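PDB 3HJL: flagellar motor switch protein FliG from Aquifex aeolicus, which probably forms part of the rotor-mounted switch complex (C ring) at the base of the flagellar basal body, which contacts the motor components that determine the direction of rotation. Local coordinates for residues K32-S35 and E36-Q40; L64-E67 and I68-A71; V172-V175 and K176-Q180; L183-I186 and S187-G190; E231-R234 and E235-T239. All blocks are in the same frame, centred on the assembly; numbering follows the deposited sequence.

Interaction 1. Residues K32-S35 and E36-Q40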
loop_
_atom_site.group_PDB
_atom_site.type_symbol
_atom_site.label_atom_id
_atom_site.label_comp_id
_atom_site.label_asym_id
_atom_site.label_seq_id
_atom_site.Cartn_x
_atom_site.Cartn_y
_atom_site.Cartn_z
ATOM N N LYS A 32 34.084 44.867 14.054
ATOM C CA LYS A 32 34.765 46.154 14.258
ATOM C C LYS A 32 36.143 46.017 14.922
ATOM O O LYS A 32 37.085 46.722 14.548
ATOM C CB LYS A 32 33.878 47.094 15.085
ATOM C CG LYS A 32 32.642 47.597 14.342
ATOM C CD LYS A 32 31.547 48.089 15.296
ATOM C CE LYS A 32 31.993 49.285 16.131
ATOM N NZ LYS A 32 30.894 49.792 16.996
ATOM N N GLU A 33 36.246 45.124 15.909
ATOM C CA GLU A 33 37.517 44.873 16.621
ATOM C C GLU A 33 38.505 44.031 15.811
ATOM O O GLU A 33 39.712 44.203 15.925
ATOM C CB GLU A 33 37.253 44.161 17.941
ATOM C CG GLU A 33 36.496 44.970 18.962
ATOM C CD GLU A 33 36.403 44.250 20.279
ATOM O OE1 GLU A 33 37.452 44.074 20.931
ATOM O OE2 GLU A 33 35.284 43.867 20.669
ATOM N N LEU A 34 37.981 43.068 15.063
ATOM C CA LEU A 34 38.796 42.210 14.200
ATOM C C LEU A 34 39.301 42.967 12.969
ATOM O O LEU A 34 38.585 43.792 12.403
ATOM C CB LEU A 34 37.985 40.988 13.734
ATOM C CG LEU A 34 38.062 39.656 14.490
ATOM C CD1 LEU A 34 38.154 39.799 15.981
ATOM C CD2 LEU A 34 36.851 38.801 14.092
ATOM N N SER A 35 40.525 42.647 12.546
ATOM C CA SER A 35 41.116 43.195 11.321
ATOM C C SER A 35 40.552 42.452 10.112
ATOM O O SER A 35 39.810 41.480 10.267
ATOM C CB SER A 35 42.633 43.022 11.354
ATOM O OG SER A 35 42.978 41.647 11.347
ATOM N N GLU A 36 40.924 42.894 8.912
ATOM C CA GLU A 36 40.434 42.267 7.672
ATOM C C GLU A 36 41.036 40.864 7.476
ATOM O O GLU A 36 40.340 39.945 7.034
ATOM C CB GLU A 36 40.723 43.170 6.458
ATOM C CG GLU A 36 40.050 42.742 5.130
ATOM C CD GLU A 36 38.519 42.718 5.192
ATOM O OE1 GLU A 36 37.910 41.920 4.448
ATOM O OE2 GLU A 36 37.927 43.480 5.987
ATOM N N GLU A 37 42.314 40.705 7.833
ATOM C CA GLU A 37 43.001 39.399 7.780
ATOM C C GLU A 37 42.304 38.356 8.674
ATOM O O GLU A 37 42.061 37.222 8.245
ATOM C CB GLU A 37 44.474 39.555 8.198
ATOM C CG GLU A 37 45.340 38.315 7.965
ATOM C CD GLU A 37 46.820 38.560 8.236
ATOM O OE1 GLU A 37 47.423 37.791 9.018
ATOM O OE2 GLU A 37 47.382 39.529 7.681
ATOM N N GLU A 38 41.941 38.773 9.888
ATOM C CA GLU A 38 41.262 37.914 10.858
ATOM C C GLU A 38 39.880 37.501 10.398
ATOM O O GLU A 38 39.543 36.311 10.431
ATOM C CB GLU A 38 41.177 38.614 12.215
ATOM C CG GLU A 38 42.530 38.721 12.896
ATOM C CD GLU A 38 42.579 39.715 14.043
ATOM O OE1 GLU A 38 41.756 40.644 14.073
ATOM O OE2 GLU A 38 43.494 39.597 14.890
ATOM N N LEU A 39 39.085 38.479 9.959
ATOM C CA LEU A 39 37.754 38.207 9.399
ATOM C C LEU A 39 37.805 37.239 8.209
ATOM O O LEU A 39 36.957 36.352 8.100
ATOM C CB LEU A 39 37.059 39.511 8.983
ATOM C CG LEU A 39 36.515 40.388 10.116
ATOM C CD1 LEU A 39 36.262 41.819 9.638
ATOM C CD2 LEU A 39 35.242 39.781 10.700
ATOM N N GLN A 40 38.805 37.396 7.340
ATOM C CA GLN A 40 38.983 36.488 6.193
ATOM C C GLN A 40 39.440 35.081 6.599
ATOM O O GLN A 40 39.084 34.112 5.934
ATOM C CB GLN A 40 39.950 37.080 5.150
ATOM C CG GLN A 40 39.413 38.313 4.394
ATOM C CD GLN A 40 38.091 38.072 3.664
ATOM O OE1 GLN A 40 37.183 38.905 3.728
ATOM N NE2 GLN A 40 37.968 36.922 2.999
#

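Interaction 2. Residues L64-E67 and I68-A71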
loop_
_atom_site.group_PDB
_atom_site.type_symbol
_atom_site.label_atom_id
_atom_site.label_comp_id
_atom_site.label_asym_id
_atom_site.label_seq_id
_atom_site.Cartn_x
_atom_site.Cartn_y
_atom_site.Cartn_z
ATOM N N LEU A 64 26.839 24.698 21.371
ATOM C CA LEU A 64 27.269 26.102 21.154
ATOM C C LEU A 64 26.376 27.113 21.850
ATOM O O LEU A 64 26.870 28.091 22.407
ATOM C CB LEU A 64 27.295 26.471 19.656
ATOM C CG LEU A 64 28.562 26.300 18.823
ATOM C CD1 LEU A 64 28.276 26.643 17.360
ATOM C CD2 LEU A 64 29.679 27.179 19.359
ATOM N N LEU A 65 25.062 26.899 21.762
ATOM C CA LEU A 65 24.090 27.784 22.392
ATOM C C LEU A 65 24.249 27.773 23.916
ATOM O O LEU A 65 24.277 28.830 24.541
ATOM C CB LEU A 65 22.665 27.388 21.982
ATOM C CG LEU A 65 21.497 28.296 22.386
ATOM C CD1 LEU A 65 21.651 29.707 21.813
ATOM C CD2 LEU A 65 20.182 27.672 21.932
ATOM N N ASP A 66 24.378 26.581 24.499
ATOM C CA ASP A 66 24.590 26.431 25.950
ATOM C C ASP A 66 25.943 26.997 26.404
ATOM O O ASP A 66 26.061 27.555 27.493
ATOM C CB ASP A 66 24.499 24.951 26.346
ATOM C CG ASP A 66 24.626 24.735 27.850
ATOM O OD1 ASP A 66 23.852 25.353 28.621
ATOM O OD2 ASP A 66 25.492 23.931 28.260
ATOM N N GLU A 67 26.946 26.845 25.545
ATOM C CA GLU A 67 28.316 27.285 25.807
ATOM C C GLU A 67 28.407 28.815 25.874
ATOM O O GLU A 67 29.016 29.362 26.797
ATOM C CB GLU A 67 29.238 26.741 24.697
ATOM C CG GLU A 67 30.692 26.602 25.057
ATOM C CD GLU A 67 31.420 25.648 24.112
ATOM O OE1 GLU A 67 31.616 26.002 22.924
ATOM O OE2 GLU A 67 31.792 24.540 24.562
ATOM N N ILE A 68 27.798 29.490 24.898
ATOM C CA ILE A 68 27.796 30.970 24.841
ATOM C C ILE A 68 26.838 31.630 25.845
ATOM O O ILE A 68 27.052 32.784 26.220
ATOM C CB ILE A 68 27.556 31.521 23.395
ATOM C CG1 ILE A 68 26.128 31.241 22.902
ATOM C CG2 ILE A 68 28.607 30.974 22.447
ATOM C CD1 ILE A 68 25.982 31.241 21.381
ATOM N N LYS A 69 25.780 30.924 26.254
ATOM C CA LYS A 69 24.917 31.398 27.355
ATOM C C LYS A 69 25.705 31.373 28.673
ATOM O O LYS A 69 25.608 32.303 29.478
ATOM C CB LYS A 69 23.652 30.540 27.497
ATOM C CG LYS A 69 22.539 30.850 26.491
ATOM C CD LYS A 69 21.272 29.996 26.741
ATOM C CE LYS A 69 21.516 28.487 26.543
ATOM N NZ LYS A 69 20.273 27.666 26.547
ATOM N N LYS A 70 26.464 30.296 28.889
ATOM C CA LYS A 70 27.354 30.177 30.054
ATOM C C LYS A 70 28.564 31.118 29.962
ATOM O O LYS A 70 29.129 31.499 30.987
ATOM C CB LYS A 70 27.815 28.725 30.245
ATOM C CG LYS A 70 26.714 27.808 30.754
ATOM C CD LYS A 70 27.160 26.359 30.814
ATOM C CE LYS A 70 26.073 25.476 31.416
ATOM N NZ LYS A 70 26.420 24.030 31.355
ATOM N N ALA A 71 28.964 31.476 28.738
ATOM C CA ALA A 71 30.014 32.480 28.510
ATOM C C ALA A 71 29.554 33.915 28.843
ATOM O O ALA A 71 30.390 34.811 28.982
ATOM C CB ALA A 71 30.511 32.410 27.066
#

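Interaction 3. Residues V172-V175 and K176-Q180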
loop_
_atom_site.group_PDB
_atom_site.type_symbol
_atom_site.label_atom_id
_atom_site.label_comp_id
_atom_site.label_asym_id
_atom_site.label_seq_id
_atom_site.Cartn_x
_atom_site.Cartn_y
_atom_site.Cartn_z
ATOM N N VAL A 172 5.987 19.586 -2.213
ATOM C CA VAL A 172 6.105 18.492 -3.189
ATOM C C VAL A 172 5.493 17.168 -2.691
ATOM O O VAL A 172 4.816 16.465 -3.450
ATOM C CB VAL A 172 7.605 18.288 -3.585
ATOM C CG1 VAL A 172 7.837 16.922 -4.288
ATOM C CG2 VAL A 172 8.076 19.461 -4.461
ATOM N N GLN A 173 5.724 16.844 -1.423
ATOM C CA GLN A 173 5.205 15.614 -0.837
ATOM C C GLN A 173 3.679 15.591 -0.767
ATOM O O GLN A 173 3.066 14.547 -0.963
ATOM C CB GLN A 173 5.826 15.375 0.550
ATOM C CG GLN A 173 7.319 15.032 0.494
ATOM C CD GLN A 173 7.594 13.664 -0.166
ATOM O OE1 GLN A 173 7.071 12.632 0.270
ATOM N NE2 GLN A 173 8.415 13.662 -1.218
ATOM N N TYR A 174 3.073 16.743 -0.508
ATOM C CA TYR A 174 1.616 16.868 -0.476
ATOM C C TYR A 174 1.008 16.548 -1.847
ATOM O O TYR A 174 0.045 15.799 -1.942
ATOM C CB TYR A 174 1.220 18.290 -0.035
ATOM C CG TYR A 174 -0.267 18.561 -0.059
ATOM C CD1 TYR A 174 -0.850 19.268 -1.104
ATOM C CD2 TYR A 174 -1.092 18.109 0.967
ATOM C CE1 TYR A 174 -2.212 19.507 -1.141
ATOM C CE2 TYR A 174 -2.468 18.347 0.942
ATOM C CZ TYR A 174 -3.021 19.039 -0.122
ATOM O OH TYR A 174 -4.373 19.298 -0.142
ATOM N N VAL A 175 1.604 17.113 -2.895
ATOM C CA VAL A 175 1.141 16.930 -4.259
ATOM C C VAL A 175 1.388 15.496 -4.743
ATOM O O VAL A 175 0.524 14.912 -5.391
ATOM C CB VAL A 175 1.792 17.957 -5.220
ATOM C CG1 VAL A 175 1.507 17.580 -6.673
ATOM C CG2 VAL A 175 1.266 19.371 -4.913
ATOM N N LYS A 176 2.560 14.949 -4.399
ATOM C CA LYS A 176 2.903 13.542 -4.646
ATOM C C LYS A 176 1.846 12.610 -4.059
ATOM O O LYS A 176 1.339 11.735 -4.747
ATOM C CB LYS A 176 4.267 13.205 -4.028
ATOM C CG LYS A 176 4.823 11.829 -4.437
ATOM C CD LYS A 176 5.974 11.386 -3.532
ATOM C CE LYS A 176 6.366 9.951 -3.815
ATOM N NZ LYS A 176 7.523 9.509 -2.993
ATOM N N GLU A 177 1.504 12.830 -2.796
ATOM C CA GLU A 177 0.463 12.057 -2.121
ATOM C C GLU A 177 -0.903 12.203 -2.808
ATOM O O GLU A 177 -1.618 11.231 -2.949
ATOM C CB GLU A 177 0.375 12.468 -0.643
ATOM C CG GLU A 177 -0.745 11.782 0.177
ATOM C CD GLU A 177 -0.654 10.263 0.176
ATOM O OE1 GLU A 177 0.464 9.747 0.009
ATOM O OE2 GLU A 177 -1.694 9.595 0.379
ATOM N N LEU A 178 -1.229 13.421 -3.234
ATOM C CA LEU A 178 -2.461 13.719 -4.010
ATOM C C LEU A 178 -2.470 12.870 -5.314
ATOM O O LEU A 178 -3.469 12.243 -5.668
ATOM C CB LEU A 178 -2.485 15.228 -4.364
ATOM C CG LEU A 178 -3.713 16.132 -4.234
ATOM C CD1 LEU A 178 -4.323 16.101 -2.822
ATOM C CD2 LEU A 178 -3.295 17.560 -4.589
ATOM N N ALA A 179 -1.319 12.817 -5.973
ATOM C CA ALA A 179 -1.160 12.111 -7.227
ATOM C C ALA A 179 -1.273 10.598 -7.050
ATOM O O ALA A 179 -1.910 9.934 -7.859
ATOM C CB ALA A 179 0.183 12.495 -7.867
ATOM N N GLN A 180 -0.681 10.071 -5.978
ATOM C CA GLN A 180 -0.769 8.645 -5.657
ATOM C C GLN A 180 -2.195 8.197 -5.289
ATOM O O GLN A 180 -2.611 7.100 -5.657
ATOM C CB GLN A 180 0.225 8.267 -4.549
ATOM C CG GLN A 180 1.693 8.429 -4.963
ATOM C CD GLN A 180 2.678 7.703 -4.051
ATOM O OE1 GLN A 180 3.245 8.292 -3.137
ATOM N NE2 GLN A 180 2.866 6.424 -4.294
#

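Interaction 4. Residues L183-I186 and S187-G190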
loop_
_atom_site.group_PDB
_atom_site.type_symbol
_atom_site.label_atom_id
_atom_site.label_comp_id
_atom_site.label_asym_id
_atom_site.label_seq_id
_atom_site.Cartn_x
_atom_site.Cartn_y
_atom_site.Cartn_z
ATOM N N LEU A 183 -3.967 7.983 -8.556
ATOM C CA LEU A 183 -3.594 6.743 -9.268
ATOM C C LEU A 183 -4.305 5.506 -8.719
ATOM O O LEU A 183 -4.710 4.642 -9.473
ATOM C CB LEU A 183 -2.072 6.540 -9.251
ATOM C CG LEU A 183 -1.319 7.496 -10.184
ATOM C CD1 LEU A 183 0.163 7.555 -9.846
ATOM C CD2 LEU A 183 -1.555 7.088 -11.647
ATOM N N GLU A 184 -4.425 5.432 -7.401
ATOM C CA GLU A 184 -5.197 4.384 -6.721
ATOM C C GLU A 184 -6.704 4.448 -7.004
ATOM O O GLU A 184 -7.371 3.418 -7.064
ATOM C CB GLU A 184 -4.980 4.487 -5.208
ATOM C CG GLU A 184 -3.590 4.061 -4.801
ATOM C CD GLU A 184 -3.244 4.380 -3.353
ATOM O OE1 GLU A 184 -3.818 5.323 -2.751
ATOM O OE2 GLU A 184 -2.366 3.680 -2.826
ATOM N N GLU A 185 -7.236 5.658 -7.130
ATOM C CA GLU A 185 -8.636 5.858 -7.480
ATOM C C GLU A 185 -8.925 5.394 -8.919
ATOM O O GLU A 185 -9.989 4.858 -9.200
ATOM C CB GLU A 185 -9.007 7.339 -7.314
ATOM C CG GLU A 185 -10.497 7.655 -7.484
ATOM C CD GLU A 185 -11.393 6.833 -6.561
ATOM O OE1 GLU A 185 -11.007 6.620 -5.387
ATOM O OE2 GLU A 185 -12.474 6.395 -7.016
ATOM N N ILE A 186 -7.974 5.625 -9.814
ATOM C CA ILE A 186 -8.064 5.179 -11.207
ATOM C C ILE A 186 -8.023 3.654 -11.260
ATOM O O ILE A 186 -8.772 3.023 -12.006
ATOM C CB ILE A 186 -6.891 5.778 -12.055
ATOM C CG1 ILE A 186 -7.094 7.284 -12.232
ATOM C CG2 ILE A 186 -6.802 5.105 -13.428
ATOM C CD1 ILE A 186 -5.858 8.033 -12.651
ATOM N N SER A 187 -7.128 3.071 -10.470
ATOM C CA SER A 187 -7.015 1.613 -10.331
ATOM C C SER A 187 -8.292 1.003 -9.729
ATOM O O SER A 187 -8.720 -0.085 -10.123
ATOM C CB SER A 187 -5.792 1.290 -9.455
ATOM O OG SER A 187 -5.627 -0.098 -9.285
ATOM N N SER A 188 -8.913 1.733 -8.805
ATOM C CA SER A 188 -10.177 1.317 -8.164
ATOM C C SER A 188 -11.374 1.414 -9.108
ATOM O O SER A 188 -12.253 0.561 -9.074
ATOM C CB SER A 188 -10.437 2.164 -6.909
ATOM O OG SER A 188 -11.763 2.024 -6.454
ATOM N N LEU A 189 -11.429 2.482 -9.901
ATOM C CA LEU A 189 -12.459 2.637 -10.930
ATOM C C LEU A 189 -12.332 1.575 -12.032
ATOM O O LEU A 189 -13.340 1.130 -12.574
ATOM C CB LEU A 189 -12.397 4.036 -11.553
ATOM C CG LEU A 189 -12.904 5.194 -10.677
ATOM C CD1 LEU A 189 -12.489 6.555 -11.255
ATOM C CD2 LEU A 189 -14.414 5.121 -10.498
ATOM N N GLY A 190 -11.095 1.212 -12.386
ATOM C CA GLY A 190 -10.834 0.156 -13.367
ATOM C C GLY A 190 -11.384 -1.190 -12.920
ATOM O O GLY A 190 -11.944 -1.907 -13.716
#

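Interaction 5. Residues E231-R234 and E235-T239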
loop_
_atom_site.group_PDB
_atom_site.type_symbol
_atom_site.label_atom_id
_atom_site.label_comp_id
_atom_site.label_asym_id
_atom_site.label_seq_id
_atom_site.Cartn_x
_atom_site.Cartn_y
_atom_site.Cartn_z
ATOM N N GLU A 231 -4.117 -24.819 -3.005
ATOM C CA GLU A 231 -5.238 -25.333 -2.225
ATOM C C GLU A 231 -6.562 -24.662 -2.575
ATOM O O GLU A 231 -7.576 -25.344 -2.685
ATOM C CB GLU A 231 -4.942 -25.225 -0.719
ATOM C CG GLU A 231 -6.099 -25.603 0.237
ATOM C CD GLU A 231 -6.543 -27.063 0.156
ATOM O OE1 GLU A 231 -7.376 -27.456 1.001
ATOM O OE2 GLU A 231 -6.063 -27.821 -0.712
ATOM N N ARG A 232 -6.551 -23.338 -2.746
ATOM C CA ARG A 232 -7.759 -22.606 -3.152
ATOM C C ARG A 232 -8.255 -23.036 -4.533
ATOM O O ARG A 232 -9.464 -23.063 -4.770
ATOM C CB ARG A 232 -7.540 -21.088 -3.099
ATOM C CG ARG A 232 -7.433 -20.557 -1.671
ATOM C CD ARG A 232 -7.381 -19.032 -1.582
ATOM N NE ARG A 232 -6.462 -18.419 -2.554
ATOM C CZ ARG A 232 -6.813 -17.757 -3.666
ATOM N NH1 ARG A 232 -8.092 -17.556 -4.005
ATOM N NH2 ARG A 232 -5.858 -17.257 -4.451
ATOM N N ILE A 233 -7.325 -23.391 -5.426
ATOM C CA ILE A 233 -7.682 -23.945 -6.732
ATOM C C ILE A 233 -8.326 -25.328 -6.579
ATOM O O ILE A 233 -9.383 -25.577 -7.164
ATOM C CB ILE A 233 -6.459 -24.052 -7.694
ATOM C CG1 ILE A 233 -5.943 -22.662 -8.081
ATOM C CG2 ILE A 233 -6.845 -24.798 -8.972
ATOM C CD1 ILE A 233 -4.575 -22.687 -8.727
ATOM N N ARG A 234 -7.707 -26.201 -5.773
ATOM C CA ARG A 234 -8.213 -27.575 -5.562
ATOM C C ARG A 234 -9.605 -27.604 -4.930
ATOM O O ARG A 234 -10.391 -28.497 -5.223
ATOM C CB ARG A 234 -7.260 -28.414 -4.698
ATOM C CG ARG A 234 -5.838 -28.562 -5.236
ATOM C CD ARG A 234 -5.075 -29.672 -4.515
ATOM N NE ARG A 234 -4.820 -30.811 -5.406
ATOM C CZ ARG A 234 -3.703 -31.006 -6.121
ATOM N NH1 ARG A 234 -2.652 -30.170 -6.047
ATOM N NH2 ARG A 234 -3.619 -32.070 -6.912
ATOM N N GLU A 235 -9.877 -26.663 -4.024
ATOM C CA GLU A 235 -11.220 -26.480 -3.444
ATOM C C GLU A 235 -12.288 -26.262 -4.529
ATOM O O GLU A 235 -13.392 -26.797 -4.436
ATOM C CB GLU A 235 -11.225 -25.297 -2.469
ATOM C CG GLU A 235 -10.521 -25.588 -1.140
ATOM C CD GLU A 235 -10.415 -24.367 -0.224
ATOM O OE1 GLU A 235 -10.774 -23.243 -0.656
ATOM O OE2 GLU A 235 -9.971 -24.539 0.938
ATOM N N LYS A 236 -11.938 -25.507 -5.561
ATOM C CA LYS A 236 -12.839 -25.261 -6.688
ATOM C C LYS A 236 -12.912 -26.419 -7.695
ATOM O O LYS A 236 -13.877 -26.489 -8.469
ATOM C CB LYS A 236 -12.436 -23.977 -7.410
ATOM C CG LYS A 236 -12.462 -22.720 -6.537
ATOM C CD LYS A 236 -13.854 -22.385 -6.067
ATOM C CE LYS A 236 -13.901 -21.022 -5.440
ATOM N NZ LYS A 236 -15.271 -20.725 -4.968
ATOM N N MET A 237 -11.898 -27.299 -7.706
ATOM C CA MET A 237 -11.869 -28.474 -8.609
ATOM C C MET A 237 -12.900 -29.545 -8.236
ATOM O O MET A 237 -13.381 -30.269 -9.112
ATOM C CB MET A 237 -10.463 -29.087 -8.686
ATOM C CG MET A 237 -9.461 -28.250 -9.501
ATOM S SD MET A 237 -7.740 -28.801 -9.334
ATOM C CE MET A 237 -7.835 -30.491 -9.922
ATOM N N PHE A 238 -13.174 -29.698 -6.939
ATOM C CA PHE A 238 -14.309 -30.510 -6.488
ATOM C C PHE A 238 -15.102 -29.747 -5.430
ATOM O O PHE A 238 -14.597 -29.485 -4.297
ATOM C CB PHE A 238 -13.901 -31.887 -5.950
ATOM C CG PHE A 238 -15.068 -32.846 -5.840
ATOM C CD1 PHE A 238 -15.392 -33.682 -6.902
ATOM C CD2 PHE A 238 -15.900 -32.827 -4.728
ATOM C CE1 PHE A 238 -16.493 -34.516 -6.841
ATOM C CE2 PHE A 238 -17.003 -33.659 -4.655
ATOM C CZ PHE A 238 -17.302 -34.508 -5.716
ATOM N N THR A 239 -16.348 -29.417 -5.808
ATOM C CA THR A 239 -17.272 -28.663 -4.968
ATOM C C THR A 239 -18.378 -29.607 -4.505
ATOM O O THR A 239 -18.490 -30.735 -5.000
ATOM C CB THR A 239 -17.866 -27.437 -5.749
ATOM O OG1 THR A 239 -18.567 -26.575 -4.846
ATOM C CG2 THR A 239 -18.815 -27.877 -6.864
#

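Interaction 1. Residues K32-S35 and E36-Q40
L34, the first residue to leave helical geometry after helix 24-33, turns its side chain toward the opening turn of helix 36-47. Its methyl CD2 lies 3.9 Å from CD2 of L39, the two leucines meeting at a slant, and this oily branch suits a partner as buried as L39. L34 CB also comes within 3.8 Å of the carboxylate oxygen OE1 of E38. S35 then takes the N-cap position and forms a capping box with E38. The backbone N of S35 gives an almost straight hydrogen bond (169°) to E38 OE1 at 2.8 Å, approaching on the anti side and 26° out of the carboxylate plane. In return, E38 N makes a weak bond to S35 OG at 3.4 Å. Held between its backbone N and carbonyl carbon (chi1 64°), S35 OG gives a weak bond to the same E38 OE1, 3.2 Å away. L39 N closes the first turn on S35 O at 3.1 Å. Serine suits the cap because its short hydroxyl reaches a backbone N, and glutamate because its extended chain reaches back to S35. Replacing E38 by an alanine would probably leave the N-H of S35 without its carboxylate mate and its hydroxyl freer to turn. The acidic group, near the N-terminal end of a helix, is probably favoured by the partial positive charge gathered there.

Interaction 2. Residues L64-E67 and I68-A71
D66 carries its CG opposite the backbone N (chi1 -177°), while K70, one turn later, starts from chi1 -72° and runs out fully extended; between them these torsions bring carboxylate and ammonium together on the outer side of the helix. D66 OD2 and K70 NZ form a salt bridge of 3.2 Å whose hydrogen bond is weak, and the lysine chain lies across the carboxylate, its CE 3.6 Å from D66 OD1. K69 bends at its third torsion (-64°), which folds its CE back to 3.4 Å from the carbonyl oxygen of L65 and near that leucine's CG. Its aliphatic carbons therefore do the touching, and its charge lies only loosely near D66. I68 nestles against the preceding turn, with CG1 3.3 Å from L64 O, a close fit for a branched side chain. Its own N bonds to L64 O at 3.0 Å, and A71 N bonds to E67 O at 2.9 Å. The carboxylate of E67 reaches away to a salt bridge with K14. L64 packs on V17 and L18 of helix 7-21 and on I85 of helix 78-88, while I68 touches L18 and F81. Leucine and isoleucine inward, lysine and acid outward: this is an amphipathic helix, here the last turns of helix 54-70 in the N-terminal domain, with a salt bridge spaced four residues apart.

Interaction 3. Residues V172-V175 and K176-Q180
Y174 sets the outer part of its ring beside the two methyls of L178, one turn further along. L178 CD2 lies 4.1 Å from Y174 CE1, while L178 CD1 sits 4.2 Å from Y174 OH, so both methyls meet the outer ring as the side chains cross at a slant. The tyrosine chi1 of 176° swings the ring toward this following turn, although its CB starts out pointing away. Both side chains also touch T132 of helix 130-137, and Y174 reaches L135 as well. Tyrosine suits an exposed position, its ring giving the leucine an apolar surface while its hydroxyl is polar. All this belongs to the first turns of helix 172-193, an amphipathic helix of the middle domain, in a protein whose helices build armadillo-like repeats. R163, part of the EHPQR motif, has its side chain about 11 Å from that of Y174. The small A179 lies on the buried face, where its single methyl fits against F136 as well as I109 and I113 of helix 93-114, a helix whose D105 is touched by K176. Around the other side, Q173 and K176 lie alongside each other and point the same way; K176 CD is 4.1 Å from both Q173 NE2 and Q173 OE1. The lysine is extended, its methylene groups serving as packing surface. Backbone bonds bind the turns, K176 N to V172 O at 2.9 Å and L178 N to Y174 O at 3.0 Å.

Interaction 4. Residues L183-I186 and S187-G190
Four successive backbone bonds tie L183-I186 to S187-G190 in regular alpha-helical spacing, each N-H reaching the carbonyl four residues back. S187 N meets L183 O at 3.1 Å, and L189 N meets E185 O at 2.9 Å. S188 N to E184 O is the most bent of the set, at 141°. The segments form part of the C-terminal half of helix 172-193 in the middle domain, a long amphipathic helix that packs against its neighbours along one side. On that side E185, I186 and L189 all touch L124 of helix 118-125, while L183 reaches I113 and E112 of helix 93-114. E185 and L189 also meet directly. The glutamate chain, bent at its second torsion (55°), returns toward the next turn and brings OE2 to 3.9 Å from L189 CG. Because L189 starts from chi1 -73°, its CG also lies close over the E185 carbonyl. A leucine suits this position because it offers an apolar side chain to L124 while its branch carbon lies against the backbone of the preceding turn. With an alanine in place of L189, a gap is likely to open beside L124 and the E185 carboxylate to be left freer to turn. The two serines are small polar residues on the outer surface. S187 puts its CB 3.5 Å from L183 O, and S188 holds its CB 3.3 Å from E184 O. G190 brings no side chain, although a CB could be accommodated there; its N is bonded to I186 O at 3.0 Å.

Interaction 5. Residues E231-R234 and E235-T239
The carboxylates of E231 and E235 stand with their planes 64° apart on side chains that cross at about a right angle, and E231 OE1 lies 3.9 Å from E235 OE2, like charges brought close one turn apart near the end of helix 227-237. R317 of helix 302-320 touches E235 and makes a long, weak ion pair with E231, which would probably ease the repulsion. The R234 guanidinium makes salt bridges through NH2 to E216 and through NH1 to E230, so an arginine with two donor ends suits this place in the C-terminal domain, while K236 pairs with E198. The ring of F238, the first residue beyond the helix, turns away to pack on I316 and I320, and M237, unbranched and flexible, fits against L219 and R215 with its chain bent at the last torsion (59°). E235 N still bonds normally to E231 O at 3.0 Å. Beyond it M237 N is shared weakly between I233 O and R234 O, K236 N bonds weakly to I233 O, and F238 N makes a long, weak bond to R234 O; such three-residue spacings are common where a helix ends. M237 SD rests 4.1 Å from I233 CG2 and 4.0 Å from R234 CA.

How the interactions relate
The five contacts are all local and come in strict order along an almost wholly helical chain. Interactions 1 and 2 lie in the N-terminal domain, their centres about 23 Å apart; helix 36-47, begun in interaction 1, is followed in the chain by helix 54-70, which carries interaction 2. Interactions 3 and 4 share helix 172-193 of the middle domain, about 16 Å between centres. Interaction 5 ends helix 227-237 in the C-terminal domain, some 30 Å from the centre of interaction 4 and about 86 Å from that of interaction 1. Their wide spread reflects an elongated molecule of separate helical domains, consistent with a protein whose domains may move relative to one another.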